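Local coordinates for type VI secretion system-associated protein TagF (Pseudomonas aeruginosa PAO1, PDB 2QNU) that is of undetermined molecular function but, as a TagF family member, is probably an accessory protein associated with the type VI secretion system, at residues Trp58-Ala63 with Ser181-Arg186; Ala71-Val76 with Asp109-Gln114; Val91-Pro96 with Leu139-Cys144. All coordinates share one frame; numbering follows the deposited sequence.

In the fold
All three contacts involve the one antiparallel sheet, whose central strands run 89-95, 71-77, 58-62, 180-185 side by side. Contact 1 pairs two of these strands, and contacts 2 and 3 cover the next two with helix 110-121 and with the loop 139-144. The centres of contacts 1 and 2 lie about 8 Å apart, as do those of 2 and 3, while 1 and 3 are about 13 Å apart. Strands 58-62, 71-77 and 89-95 follow one another in the chain, then helix 110-121 and the loop; strand 180-185 returns last to close contact 1. The sheet thus joins strands 58-62, 71-77 and 89-95 to a strand that comes more than a hundred residues after 58-62.

Contact 1 of 3, residues Trp58-Ala63 with Ser181-Arg186. With ACT (acetate ion), chain F.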
loop_
_atom_site.group_PDB
_atom_site.type_symbol
_atom_site.label_atom_id
_atom_site.label_comp_id
_atom_site.label_asym_id
_atom_site.label_seq_id
_atom_site.Cartn_x
_atom_site.Cartn_y
_atom_site.Cartn_z
ATOM N N TRP B 58 20.400 2.776 6.813
ATOM C CA TRP B 58 19.030 2.488 6.493
ATOM C C TRP B 58 18.088 3.481 7.164
ATOM O O TRP B 58 18.035 3.637 8.348
ATOM C CB TRP B 58 18.699 1.064 6.881
ATOM C CG TRP B 58 19.458 0.083 6.088
ATOM C CD1 TRP B 58 20.526 -0.634 6.500
ATOM C CD2 TRP B 58 19.179 -0.328 4.764
ATOM N NE1 TRP B 58 20.970 -1.462 5.486
ATOM C CE2 TRP B 58 20.140 -1.313 4.418
ATOM C CE3 TRP B 58 18.169 -0.023 3.852
ATOM C CZ2 TRP B 58 20.154 -1.936 3.184
ATOM C CZ3 TRP B 58 18.210 -0.602 2.617
ATOM C CH2 TRP B 58 19.204 -1.546 2.288
ATOM N N ARG B 59 17.356 4.159 6.334
ATOM C CA ARG B 59 16.221 4.972 6.749
ATOM C C ARG B 59 15.046 3.983 6.965
ATOM O O ARG B 59 14.971 2.997 6.284
ATOM C CB ARG B 59 15.860 5.890 5.615
ATOM C CG ARG B 59 16.994 6.760 5.158
ATOM C CD ARG B 59 16.739 7.418 3.842
ATOM N NE ARG B 59 17.942 8.137 3.378
ATOM C CZ ARG B 59 17.998 8.869 2.265
ATOM N NH1 ARG B 59 16.912 9.070 1.539
ATOM N NH2 ARG B 59 19.117 9.465 1.913
ATOM N N PHE B 60 14.200 4.245 7.946
ATOM C CA PHE B 60 13.102 3.385 8.214
ATOM C C PHE B 60 11.837 4.106 8.690
ATOM O O PHE B 60 11.883 5.180 9.265
ATOM C CB PHE B 60 13.507 2.333 9.250
ATOM C CG PHE B 60 13.904 2.909 10.587
ATOM C CD1 PHE B 60 12.946 3.212 11.556
ATOM C CD2 PHE B 60 15.241 3.103 10.898
ATOM C CE1 PHE B 60 13.325 3.722 12.784
ATOM C CE2 PHE B 60 15.633 3.625 12.099
ATOM C CZ PHE B 60 14.712 3.941 13.049
ATOM N N ALA B 61 10.718 3.425 8.457
ATOM C CA ALA B 61 9.447 3.736 9.074
ATOM C C ALA B 61 8.764 2.449 9.527
ATOM O O ALA B 61 8.563 1.500 8.746
ATOM C CB ALA B 61 8.609 4.446 8.114
ATOM N N ILE B 62 8.486 2.419 10.811
ATOM C CA ILE B 62 7.952 1.271 11.518
ATOM C C ILE B 62 6.557 1.563 12.082
ATOM O O ILE B 62 6.339 2.536 12.783
ATOM C CB ILE B 62 8.892 0.886 12.600
ATOM C CG1 ILE B 62 10.250 0.493 11.897
ATOM C CG2 ILE B 62 8.301 -0.231 13.487
ATOM C CD1 ILE B 62 11.370 0.280 12.841
ATOM N N ALA B 63 5.625 0.676 11.771
ATOM C CA ALA B 63 4.221 0.796 12.274
ATOM C C ALA B 63 4.108 0.786 13.797
ATOM O O ALA B 63 4.960 0.213 14.507
ATOM C CB ALA B 63 3.356 -0.322 11.691
ATOM N N SER B 181 7.334 -2.847 8.546
ATOM C CA SER B 181 8.498 -1.975 8.611
ATOM C C SER B 181 9.054 -1.806 7.182
ATOM O O SER B 181 9.124 -2.804 6.399
ATOM C CB SER B 181 9.502 -2.553 9.595
ATOM O OG SER B 181 9.963 -3.811 9.160
ATOM N N HIS B 182 9.339 -0.551 6.825
ATOM C CA HIS B 182 9.944 -0.180 5.561
ATOM C C HIS B 182 11.368 0.353 5.856
ATOM O O HIS B 182 11.604 1.046 6.853
ATOM C CB HIS B 182 9.138 0.896 4.833
ATOM C CG HIS B 182 7.884 0.381 4.172
ATOM N ND1 HIS B 182 6.682 0.262 4.828
ATOM C CD2 HIS B 182 7.685 -0.103 2.925
ATOM C CE1 HIS B 182 5.790 -0.266 4.005
ATOM N NE2 HIS B 182 6.368 -0.478 2.829
ATOM N N TRP B 183 12.274 0.024 4.963
ATOM C CA TRP B 183 13.710 0.288 5.125
ATOM C C TRP B 183 14.193 0.665 3.752
ATOM O O TRP B 183 13.871 -0.054 2.776
ATOM C CB TRP B 183 14.392 -0.982 5.558
ATOM C CG TRP B 183 13.789 -1.599 6.733
ATOM C CD1 TRP B 183 12.718 -2.511 6.740
ATOM C CD2 TRP B 183 14.182 -1.437 8.084
ATOM N NE1 TRP B 183 12.445 -2.886 8.031
ATOM C CE2 TRP B 183 13.310 -2.242 8.876
ATOM C CE3 TRP B 183 15.192 -0.680 8.728
ATOM C CZ2 TRP B 183 13.406 -2.297 10.255
ATOM C CZ3 TRP B 183 15.281 -0.728 10.093
ATOM C CH2 TRP B 183 14.424 -1.558 10.853
ATOM N N TRP B 184 14.831 1.837 3.629
ATOM C CA TRP B 184 15.278 2.292 2.314
ATOM C C TRP B 184 16.519 3.172 2.451
ATOM O O TRP B 184 16.879 3.570 3.548
ATOM C CB TRP B 184 14.194 3.020 1.557
ATOM C CG TRP B 184 13.838 4.385 2.090
ATOM C CD1 TRP B 184 14.221 5.553 1.579
ATOM C CD2 TRP B 184 12.995 4.684 3.217
ATOM N NE1 TRP B 184 13.698 6.611 2.328
ATOM C CE2 TRP B 184 12.953 6.075 3.349
ATOM C CE3 TRP B 184 12.288 3.901 4.145
ATOM C CZ2 TRP B 184 12.245 6.685 4.331
ATOM C CZ3 TRP B 184 11.582 4.526 5.125
ATOM C CH2 TRP B 184 11.570 5.899 5.225
ATOM N N GLY B 185 17.148 3.477 1.321
ATOM C CA GLY B 185 18.242 4.412 1.321
ATOM C C GLY B 185 19.134 4.313 0.112
ATOM O O GLY B 185 18.744 3.731 -0.900
ATOM N N ARG B 186 20.323 4.930 0.229
ATOM C CA ARG B 186 21.266 5.070 -0.920
ATOM C C ARG B 186 22.031 3.788 -1.213
ATOM O O ARG B 186 22.568 3.615 -2.300
ATOM C CB ARG B 186 22.283 6.180 -0.683
ATOM C CG ARG B 186 21.692 7.512 -0.416
ATOM C CD ARG B 186 22.773 8.649 -0.220
ATOM N NE ARG B 186 22.188 9.893 -0.692
ATOM C CZ ARG B 186 21.857 10.916 0.072
ATOM N NH1 ARG B 186 22.126 10.965 1.377
ATOM N NH2 ARG B 186 21.315 11.938 -0.497
HETATM C C ACT F . 6.315 -1.632 -0.176
HETATM O O ACT F . 7.529 -1.614 0.232
HETATM O OXT ACT F . 5.358 -1.323 0.632
HETATM C CH3 ACT F . 6.051 -2.039 -1.545
HETATM O O HOH W 1 14.020 9.489 2.232
HETATM O O HOH W 2 6.120 0.938 7.518
#
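Arg-59 lays its CB over the centre of the Trp-184 six-membered ring, 3.9 Å from CB to the centroid, a CH-pi contact. CG lies anti to the carbonyl carbon (chi1 -57°) and the chain runs on extended, which carries CD across to 3.5 Å from Trp-184 NE1 and turns the guanidinium nearly perpendicular to the ring. A water accepts from Trp-184 NE1 and, weakly, from Arg-59 NH1. Arg-59 NH2 stands over one face of the Arg-186 guanidinium, 3.4 Å from its NH1; Glu-116 forms salt bridges with both arginines and probably offsets their like charges.

On the other face of the sheet, Phe-60 CB sits above the Trp-183 ring, 3.5 Å from CE3, and Ile-62 CD1 reaches the far end of the same indole. Trp-183 NE1 donates to Ser-181 OG at 2.9 Å, helping to fix the indole's rotation; that hydroxyl also bonds Gly-200 O. The strands join as an antiparallel pair: Arg-59 with Trp-184 and Ala-61 with His-182 are hydrogen-bonded pairs, His-182 N to Ala-61 O being almost straight (175°). His-182 is held at both nitrogens: ND1 by a water shared with Ala-61 O, while NE2 donates to OXT of an acetate ion, 2.6 Å from NE2 to OXT; the acetate probably comes from the crystallisation liquor.

Strand 71-77 flanks 58-62 and strand 194-199 flanks 180-185. Helices 101-105 and 110-121 pack on the Arg-59 and Trp-184 face, where Arg-168 of the second subunit also touches Trp-184; Trp-29 and Trp-32 of helix 23-44 meet Phe-60 and Trp-183 on the other.

Contact 2 of 3, residues Ala71-Val76 with Asp109-Gln114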
loop_
_atom_site.group_PDB
_atom_site.type_symbol
_atom_site.label_atom_id
_atom_site.label_comp_id
_atom_site.label_asym_id
_atom_site.label_seq_id
_atom_site.Cartn_x
_atom_site.Cartn_y
_atom_site.Cartn_z
ATOM N N ALA B 71 4.370 4.930 16.390
ATOM C CA ALA B 71 5.109 4.696 15.194
ATOM C C ALA B 71 6.532 5.291 15.375
ATOM O O ALA B 71 6.784 6.184 16.237
ATOM C CB ALA B 71 4.417 5.292 14.011
ATOM N N VAL B 72 7.444 4.811 14.542
ATOM C CA VAL B 72 8.798 5.282 14.615
ATOM C C VAL B 72 9.400 5.399 13.219
ATOM O O VAL B 72 9.185 4.551 12.305
ATOM C CB VAL B 72 9.611 4.504 15.722
ATOM C CG1 VAL B 72 9.429 3.041 15.624
ATOM C CG2 VAL B 72 11.118 4.890 15.782
ATOM N N THR B 73 10.108 6.511 13.053
ATOM C CA THR B 73 10.867 6.763 11.836
ATOM C C THR B 73 12.279 7.248 12.192
ATOM O O THR B 73 12.509 7.759 13.280
ATOM C CB THR B 73 10.172 7.761 10.941
ATOM O OG1 THR B 73 10.808 7.783 9.669
ATOM C CG2 THR B 73 10.173 9.152 11.537
ATOM N N GLY B 74 13.223 7.015 11.284
ATOM C CA GLY B 74 14.595 7.366 11.580
ATOM C C GLY B 74 15.605 6.811 10.619
ATOM O O GLY B 74 15.279 6.468 9.485
ATOM N N VAL B 75 16.842 6.798 11.083
ATOM C CA VAL B 75 17.947 6.229 10.324
ATOM C C VAL B 75 18.845 5.453 11.277
ATOM O O VAL B 75 19.047 5.866 12.391
ATOM C CB VAL B 75 18.768 7.286 9.562
ATOM C CG1 VAL B 75 19.815 6.587 8.656
ATOM C CG2 VAL B 75 17.885 8.200 8.728
ATOM N N VAL B 76 19.341 4.303 10.841
ATOM C CA VAL B 76 20.259 3.519 11.667
ATOM C C VAL B 76 21.532 3.284 10.864
ATOM O O VAL B 76 21.478 3.090 9.650
ATOM C CB VAL B 76 19.698 2.153 12.128
ATOM C CG1 VAL B 76 19.156 1.310 10.972
ATOM C CG2 VAL B 76 20.763 1.347 12.864
ATOM N N ASP B 109 12.999 13.643 0.915
ATOM C CA ASP B 109 14.197 13.024 1.512
ATOM C C ASP B 109 14.931 13.887 2.529
ATOM O O ASP B 109 15.780 13.383 3.271
ATOM C CB ASP B 109 15.192 12.700 0.408
ATOM C CG ASP B 109 14.750 11.544 -0.470
ATOM O OD1 ASP B 109 14.342 10.502 0.077
ATOM O OD2 ASP B 109 14.917 11.671 -1.713
ATOM N N GLY B 110 14.595 15.166 2.600
ATOM C CA GLY B 110 15.383 16.158 3.337
ATOM C C GLY B 110 15.679 15.858 4.786
ATOM O O GLY B 110 16.854 15.962 5.219
ATOM N N TRP B 111 14.632 15.510 5.557
ATOM C CA TRP B 111 14.804 15.175 6.985
ATOM C C TRP B 111 15.808 14.002 7.151
ATOM O O TRP B 111 16.719 14.023 7.960
ATOM C CB TRP B 111 13.444 14.793 7.596
ATOM C CG TRP B 111 13.491 14.624 9.068
ATOM C CD1 TRP B 111 13.524 15.624 10.030
ATOM C CD2 TRP B 111 13.582 13.382 9.771
ATOM N NE1 TRP B 111 13.594 15.057 11.272
ATOM C CE2 TRP B 111 13.621 13.686 11.143
ATOM C CE3 TRP B 111 13.606 12.033 9.367
ATOM C CZ2 TRP B 111 13.715 12.697 12.111
ATOM C CZ3 TRP B 111 13.676 11.044 10.328
ATOM C CH2 TRP B 111 13.729 11.379 11.685
ATOM N N PHE B 112 15.593 12.974 6.355
ATOM C CA PHE B 112 16.440 11.776 6.364
ATOM C C PHE B 112 17.958 12.048 6.000
ATOM O O PHE B 112 18.909 11.499 6.602
ATOM C CB PHE B 112 15.795 10.746 5.436
ATOM C CG PHE B 112 14.469 10.201 5.978
ATOM C CD1 PHE B 112 14.464 9.258 6.984
ATOM C CD2 PHE B 112 13.246 10.664 5.496
ATOM C CE1 PHE B 112 13.240 8.770 7.550
ATOM C CE2 PHE B 112 12.004 10.205 6.048
ATOM C CZ PHE B 112 12.012 9.250 7.055
ATOM N N GLU B 113 18.138 12.877 4.994
ATOM C CA GLU B 113 19.473 13.335 4.599
ATOM C C GLU B 113 20.137 14.124 5.738
ATOM O O GLU B 113 21.303 13.868 6.077
ATOM C CB GLU B 113 19.347 14.157 3.332
ATOM C CG GLU B 113 19.076 13.270 2.146
ATOM C CD GLU B 113 18.724 14.009 0.868
ATOM O OE1 GLU B 113 18.605 15.235 0.876
ATOM O OE2 GLU B 113 18.528 13.345 -0.148
ATOM N N GLN B 114 19.375 14.996 6.393
ATOM C CA GLN B 114 19.881 15.698 7.568
ATOM C C GLN B 114 20.221 14.727 8.675
ATOM O O GLN B 114 21.205 14.905 9.348
ATOM C CB GLN B 114 18.880 16.703 8.168
ATOM C CG GLN B 114 18.333 17.715 7.194
ATOM C CD GLN B 114 17.299 18.705 7.826
ATOM O OE1 GLN B 114 17.422 19.098 9.008
ATOM N NE2 GLN B 114 16.302 19.135 7.009
#
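The Phe-112 ring points its edge at strand 71-76: Thr-73 OG1, Gly-74 O and Val-75 CG2 all lie near its plane, while Trp-111 CE3 of the same helix covers one face. Helix-on-sheet packing of this kind brings helix 110-121 against the antiparallel sheet of this TagF protein, the short axes passing 8.5 Å apart at 42°. Phe-112 CG, anti to its carbonyl carbon (chi1 -68°), brings the ring to the strand, although its CB does not point straight at it. Its CE1 comes within 3.6 Å of Gly-74 O, so aromatic C-H edges face a carbonyl and a hydroxyl. That hydroxyl is engaged by strand 58-62, where Thr-73 OG1 is hydrogen-bonded with Phe-60 O. Trp-184 meets Phe-112 edge-to-face, tying this contact to the neighbouring strand pair.

Trp-111 swings its CG opposite the backbone N (chi1 -172°) and reaches the strand with the outer rim of its six-membered ring. Gly-74 CA lies at that rim, 4.0 Å from CZ3, and the Thr-73 methyl CG2 approaches the same atom from the sheet. The indole N-H is spent on Pro-140 O in the loop beyond, which helps settle how the ring is turned. Further along, Val-75 adds its methyl CG2, 4.0 Å from Phe-112 CD1, while Thr-73 OG1 sits 3.2 Å from Phe-112 CZ.

Contact 3 of 3, residues Val91-Pro96 with Leu139-Cys144; sequences VACLLP and LPAPPC
Cys-93 directs its thiol at Pro-142, with SG opposite the backbone N (chi1 -180°), which places SG 3.7 Å from Pro-142 CD, the ring carbon bonded to the proline N. The contact lays a proline-rich loop, after helix 129-137, over strand 89-95 of the antiparallel sheet, the two running at 43° to each other. Every second strand residue turns its side chain to the loop: Val-91, Cys-93 and Leu-95 each meet a different part of it, and no hydrogen bond passes between the two segments. Ala-141, itself exposed, adds its methyl beside the same sulfur, 4.4 Å from Ala-141 CB to Cys-93 SG.

At the start of the loop Leu-139 turns CD2 to Val-91 CG1 in a loose methyl contact of 4.4 Å; both residues also pack on Val-115 of helix 110-121. Pro-142, the buried residue of segment 139-144, also packs on Thr-73 of the adjoining strand, on Trp-111 of helix 110-121 and on Leu-104. Toward the strand's end Leu-95 has CG anti to its carbonyl carbon (chi1 -61°), leaning its branch toward Cys-144, while Leu-101 and Leu-104 of helix 101-105 pack against it. There its methyl CD2 meets the sulfur of Cys-144, with 4.1 Å between Leu-95 CD2 and Cys-144 SG.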
loop_
_atom_site.group_PDB
_atom_site.type_symbol
_atom_site.label_atom_id
_atom_site.label_comp_id
_atom_site.label_asym_id
_atom_site.label_seq_id
_atom_site.Cartn_x
_atom_site.Cartn_y
_atom_site.Cartn_z
ATOM N N VAL B 91 19.247 7.287 15.129
ATOM C CA VAL B 91 18.450 8.482 15.443
ATOM C C VAL B 91 16.978 8.173 15.059
ATOM O O VAL B 91 16.689 7.723 13.929
ATOM C CB VAL B 91 18.970 9.677 14.665
ATOM C CG1 VAL B 91 18.044 10.913 14.811
ATOM C CG2 VAL B 91 20.420 9.976 15.100
ATOM N N ALA B 92 16.076 8.396 16.015
ATOM C CA ALA B 92 14.653 8.004 15.883
ATOM C C ALA B 92 13.712 9.102 16.356
ATOM O O ALA B 92 13.943 9.737 17.380
ATOM C CB ALA B 92 14.391 6.771 16.677
ATOM N N CYS B 93 12.664 9.320 15.569
ATOM C CA CYS B 93 11.552 10.151 15.987
ATOM C C CYS B 93 10.290 9.296 16.202
ATOM O O CYS B 93 9.805 8.622 15.298
ATOM C CB CYS B 93 11.303 11.193 14.925
ATOM S SG CYS B 93 9.998 12.218 15.369
ATOM N N LEU B 94 9.754 9.350 17.405
ATOM C CA LEU B 94 8.525 8.656 17.736
ATOM C C LEU B 94 7.292 9.459 17.301
ATOM O O LEU B 94 7.190 10.572 17.618
ATOM C CB LEU B 94 8.481 8.442 19.228
ATOM C CG LEU B 94 8.766 7.016 19.679
ATOM C CD1 LEU B 94 10.232 6.801 19.822
ATOM C CD2 LEU B 94 8.017 6.759 21.019
ATOM N N LEU B 95 6.387 8.875 16.549
ATOM C CA LEU B 95 5.235 9.608 16.048
ATOM C C LEU B 95 3.935 9.062 16.677
ATOM O O LEU B 95 3.904 7.919 17.198
ATOM C CB LEU B 95 5.142 9.466 14.536
ATOM C CG LEU B 95 6.323 9.986 13.717
ATOM C CD1 LEU B 95 6.414 9.194 12.432
ATOM C CD2 LEU B 95 6.148 11.495 13.466
ATOM N N PRO B 96 2.857 9.863 16.631
ATOM C CA PRO B 96 1.546 9.345 17.062
ATOM C C PRO B 96 1.175 8.058 16.337
ATOM O O PRO B 96 1.482 7.902 15.135
ATOM C CB PRO B 96 0.594 10.464 16.661
ATOM C CG PRO B 96 1.433 11.689 16.790
ATOM C CD PRO B 96 2.758 11.283 16.244
ATOM N N LEU B 139 16.595 19.002 16.411
ATOM C CA LEU B 139 16.107 18.553 15.134
ATOM C C LEU B 139 14.571 18.534 15.150
ATOM O O LEU B 139 13.964 18.051 16.130
ATOM C CB LEU B 139 16.698 17.167 14.865
ATOM C CG LEU B 139 17.004 16.576 13.492
ATOM C CD1 LEU B 139 17.987 17.308 12.641
ATOM C CD2 LEU B 139 17.554 15.157 13.744
ATOM N N PRO B 140 13.936 19.013 14.050
ATOM C CA PRO B 140 12.476 19.038 13.975
ATOM C C PRO B 140 11.943 17.652 13.733
ATOM O O PRO B 140 12.700 16.780 13.308
ATOM C CB PRO B 140 12.208 19.913 12.740
ATOM C CG PRO B 140 13.338 19.628 11.849
ATOM C CD PRO B 140 14.531 19.486 12.788
ATOM N N ALA B 141 10.651 17.441 13.995
ATOM C CA ALA B 141 9.990 16.220 13.534
ATOM C C ALA B 141 10.013 16.228 11.997
ATOM O O ALA B 141 10.170 17.308 11.378
ATOM C CB ALA B 141 8.517 16.137 14.053
ATOM N N PRO B 142 9.888 15.034 11.380
ATOM C CA PRO B 142 9.681 14.986 9.944
ATOM C C PRO B 142 8.333 15.565 9.516
ATOM O O PRO B 142 7.377 15.543 10.284
ATOM C CB PRO B 142 9.732 13.493 9.615
ATOM C CG PRO B 142 9.597 12.796 10.870
ATOM C CD PRO B 142 10.002 13.693 11.973
ATOM N N PRO B 143 8.273 16.122 8.303
ATOM C CA PRO B 143 6.989 16.394 7.699
ATOM C C PRO B 143 6.348 15.101 7.190
ATOM O O PRO B 143 6.894 14.434 6.299
ATOM C CB PRO B 143 7.329 17.387 6.560
ATOM C CG PRO B 143 8.812 17.733 6.728
ATOM C CD PRO B 143 9.390 16.581 7.453
ATOM N N CYS B 144 5.193 14.760 7.774
ATOM C CA CYS B 144 4.542 13.429 7.622
ATOM C C CYS B 144 3.070 13.581 7.215
ATOM O O CYS B 144 2.428 14.610 7.532
ATOM C CB CYS B 144 4.637 12.648 8.952
ATOM S SG CYS B 144 4.829 13.807 10.392
#